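Local coordinates for protein DyP-type peroxidase (Pleurotus ostreatus PC15, PDB 6FSK) that probably uses hydrogen peroxide and its heme b cofactor to oxidise substrates such as dyes and manganese(II), at residues 472-475 against 476-479; 28-31 against 32-35. The protein carries 1 engineered substitution. All coordinates share one frame; numbering follows the deposited sequence.

Contact 1 (472-475 against 476-479); sequences SPSI and TALK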
# COMPACT_ATOMS: atom_id res chain seq x y z
N SER A 472 -10.80 -6.12 8.27
CA SER A 472 -10.56 -5.73 9.64
C SER A 472 -11.89 -5.29 10.30
O SER A 472 -12.34 -4.21 9.97
CB SER A 472 -9.61 -4.56 9.64
OG SER A 472 -8.27 -5.00 9.28
N PRO A 473 -12.49 -6.15 11.13
CA PRO A 473 -13.81 -5.79 11.56
C PRO A 473 -13.74 -4.75 12.66
O PRO A 473 -12.72 -4.49 13.32
CB PRO A 473 -14.40 -7.15 12.08
CG PRO A 473 -13.44 -8.20 11.54
CD PRO A 473 -12.12 -7.52 11.54
N SER A 474 -14.91 -4.15 12.95
CA SER A 474 -15.02 -3.25 14.07
C SER A 474 -14.99 -3.99 15.40
O SER A 474 -15.15 -5.20 15.41
CB SER A 474 -16.41 -2.52 13.94
OG SER A 474 -17.46 -3.43 14.37
N ILE A 475 -14.80 -3.24 16.48
CA ILE A 475 -14.76 -3.85 17.80
C ILE A 475 -16.11 -4.52 18.11
O ILE A 475 -16.13 -5.67 18.52
CB ILE A 475 -14.35 -2.86 18.86
CG1 ILE A 475 -12.95 -2.19 18.58
CG2 ILE A 475 -14.41 -3.52 20.24
CD1 ILE A 475 -11.85 -3.23 18.48
N THR A 476 -17.24 -3.86 17.87
CA THR A 476 -18.50 -4.57 18.15
C THR A 476 -18.74 -5.77 17.21
O THR A 476 -19.35 -6.74 17.63
CB THR A 476 -19.72 -3.67 18.16
OG1 THR A 476 -19.76 -3.02 16.93
CG2 THR A 476 -19.64 -2.67 19.24
N ALA A 477 -18.25 -5.77 15.96
CA ALA A 477 -18.31 -6.92 15.10
C ALA A 477 -17.53 -8.09 15.72
O ALA A 477 -18.04 -9.23 15.73
CB ALA A 477 -17.80 -6.67 13.70
N LEU A 478 -16.33 -7.81 16.19
CA LEU A 478 -15.53 -8.87 16.82
C LEU A 478 -16.29 -9.47 18.05
O LEU A 478 -16.27 -10.69 18.24
CB LEU A 478 -14.17 -8.40 17.19
CG LEU A 478 -13.26 -7.90 16.07
CD1 LEU A 478 -12.01 -7.21 16.58
CD2 LEU A 478 -12.87 -9.04 15.20
N LYS A 479 -16.88 -8.61 18.85
CA LYS A 479 -17.56 -9.08 20.07
C LYS A 479 -18.78 -9.91 19.75
O LYS A 479 -19.03 -10.91 20.43
CB LYS A 479 -17.90 -7.92 20.98
CG LYS A 479 -16.75 -7.24 21.69
CD LYS A 479 -17.30 -6.10 22.54
CE LYS A 479 -16.36 -5.04 22.99
NZ LYS A 479 -15.45 -5.48 24.03

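Contact 2 (28-31 against 32-35); sequences VTNV and DQFK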
# COMPACT_ATOMS: atom_id res chain seq x y z
N VAL A 28 -7.42 -21.06 11.72
CA VAL A 28 -8.30 -21.45 12.83
C VAL A 28 -8.40 -22.94 12.80
O VAL A 28 -8.84 -23.50 11.79
CB VAL A 28 -9.71 -20.82 12.68
CG1 VAL A 28 -10.58 -21.29 13.88
CG2 VAL A 28 -9.60 -19.29 12.75
N THR A 29 -8.03 -23.60 13.91
CA THR A 29 -8.09 -25.07 13.99
C THR A 29 -9.29 -25.61 14.81
O THR A 29 -9.69 -26.76 14.60
CB THR A 29 -6.77 -25.67 14.51
OG1 THR A 29 -6.44 -25.12 15.76
CG2 THR A 29 -5.61 -25.38 13.54
N ASN A 30 -9.83 -24.81 15.74
CA ASN A 30 -10.99 -25.20 16.55
C ASN A 30 -11.84 -23.90 16.64
O ASN A 30 -11.47 -22.97 17.34
CB ASN A 30 -10.44 -25.66 17.87
CG ASN A 30 -11.51 -26.01 18.85
OD1 ASN A 30 -12.68 -25.50 18.81
ND2 ASN A 30 -11.12 -26.85 19.78
N VAL A 31 -12.91 -23.88 15.90
CA VAL A 31 -13.75 -22.69 15.72
C VAL A 31 -14.32 -22.29 17.06
O VAL A 31 -14.30 -21.13 17.47
CB VAL A 31 -14.86 -22.95 14.75
CG1 VAL A 31 -15.95 -21.84 14.77
CG2 VAL A 31 -14.32 -23.25 13.34
N ASP A 32 -14.97 -23.22 17.79
CA ASP A 32 -15.66 -22.71 18.99
C ASP A 32 -14.65 -22.32 20.06
O ASP A 32 -14.89 -21.42 20.85
CB ASP A 32 -16.73 -23.71 19.51
CG ASP A 32 -17.87 -23.97 18.52
OD1 ASP A 32 -18.37 -23.08 17.77
OD2 ASP A 32 -18.32 -25.15 18.49
N GLN A 33 -13.48 -22.96 20.14
CA GLN A 33 -12.50 -22.54 21.07
C GLN A 33 -11.88 -21.16 20.66
O GLN A 33 -11.55 -20.36 21.50
CB GLN A 33 -11.39 -23.52 21.08
CG GLN A 33 -10.41 -23.24 22.19
CD GLN A 33 -9.34 -24.32 22.25
OE1 GLN A 33 -9.08 -25.04 21.25
NE2 GLN A 33 -8.74 -24.47 23.41
N PHE A 34 -11.75 -21.00 19.36
CA PHE A 34 -11.26 -19.72 18.82
C PHE A 34 -12.15 -18.60 19.27
O PHE A 34 -11.68 -17.55 19.77
CB PHE A 34 -11.16 -19.75 17.29
CG PHE A 34 -10.74 -18.42 16.70
CD1 PHE A 34 -9.42 -18.06 16.72
CD2 PHE A 34 -11.66 -17.53 16.18
CE1 PHE A 34 -9.02 -16.82 16.23
CE2 PHE A 34 -11.27 -16.34 15.61
CZ PHE A 34 -9.94 -15.99 15.65
N LYS A 35 -13.46 -18.82 19.12
CA LYS A 35 -14.40 -17.75 19.50
C LYS A 35 -14.39 -17.51 20.96
O LYS A 35 -14.42 -16.41 21.41
CB LYS A 35 -15.77 -18.02 18.98
CG LYS A 35 -15.91 -18.06 17.48
CD LYS A 35 -17.35 -18.23 17.08
CE LYS A 35 -17.44 -18.45 15.61
NZ LYS A 35 -18.80 -18.27 15.04
O HOH W 1 -15.38 -26.00 17.19

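Contact 1 (472-475 against 476-479)
Ile475 and Leu478 carry most of the packing where the chain turns into helix 475-481, and Ser474 between strand and helix supplies the polar cap. Ile475 is the first helical residue. Its CG2 branch, placed opposite the backbone N when chi1 is -57°, lies 3.7 Å from Lys479 CE one turn later. The two side chains meet at a slant, and the lysine chain bends only at its last torsion, beyond the methylene that does the touching. The other branch of Ile475 gives a looser contact, with CD1 4.4 Å from Leu478 CD1. Beneath these side chains the backbone has settled into helical bonding, Lys479 N donating to Ile475 O at 3.1 Å.

Leu478 has a second apolar partner before the helix. Its CD2 methyl comes within 3.8 Å of Pro473 CG, the side chains crossing at about a right angle, and Pro473 CB also rests on the methyl of Ala477. Leu478 N donates to Ser474 O at 3.0 Å, closing the first turn. Leu478 also packs on Val77 and Phe79 of strand 74-80.

Ser474 OG accepts from Ala477 N at 2.9 Å with a fairly straight N-H...O angle of 158°. With chi1 at 77° the hydroxyl sits between the residue's own N and carbonyl carbon, folded back over the helix start. Without the hydroxyl, as with an alanine here, the Ala477 N-H would probably lose its capping acceptor and the first turn part of its hold.

Ser474 is thus a serine N-cap. The apolar pair Pro473 and Leu478, one residue before the cap and four after it, matches the hydrophobic staple of helix N-termini, here at the step from strand 462-472 into the C-terminal helix.

Contact 2 (28-31 against 32-35)
From Asn30 to Lys35 the backbone passes from an extended conformation into helix: Asn30 has phi/psi of -141/105°, and every residue from Val31 onward is helical. Two main-chain bonds mark the first turns, Phe34 N to Asn30 O at 2.8 Å and Lys35 N to Val31 O at 3.0 Å.

Asn30 caps this helix with its amide. Its CG stands opposite the backbone N (chi1 176°), which carries OD1 to Gln33 N at 3.0 Å. The N-H points well at the oxygen, yet Gln33 N lies far above the carbonyl plane of the amide, so the bond reaches OD1 away from its lone-pair directions. A water adds to the cap: it donates to Asn30 OD1 and accepts from Asp32 N at 2.9 Å, so one oxygen serves two N-H groups at the helix start, one directly and one through the water. The amide of Asn30 also packs against Gln33, its CG lying 3.3 Å from Gln33 CB; the two amide planes are strongly inclined to each other.

Val28, at the end of strand 20-28, packs on Phe34. Its CG2 methyl sits over the centre of the Phe34 ring at 4.1 Å from the centroid, a CH-pi contact almost on the ring normal, while CG1 reaches Phe34 CB at 3.8 Å. The same ring meets that of Phe157. Val31 and Lys35 run side by side, with Val31 CG1 3.8 Å from Lys35 CE; the lysine's extended chain continues to the carbonyl oxygen of Leu87.

An asparagine N-cap, extended by a water, thus joins a strand end to its following helix, a strand-to-helix step of the alpha+beta barrel domain of DyP-type peroxidases.

Contacts 1 and 2 are both helix starts that follow directly on a strand, and both strands, 462-472 and 20-28, belong to one antiparallel sheet, with 134-140 and 74-80 between them. Their centres are about 17 Å apart and their nearest atoms about 7 Å, so they do not touch. They are tied indirectly: Leu478 of contact 1 packs on Ile42 and Ile45, just past the helix that contact 2 begins, and Lys35 of contact 2 shares a backbone hydrogen bond with Ile484, just past the helix that contact 1 begins. Both lie away from the heme-binding residues, including axial His329.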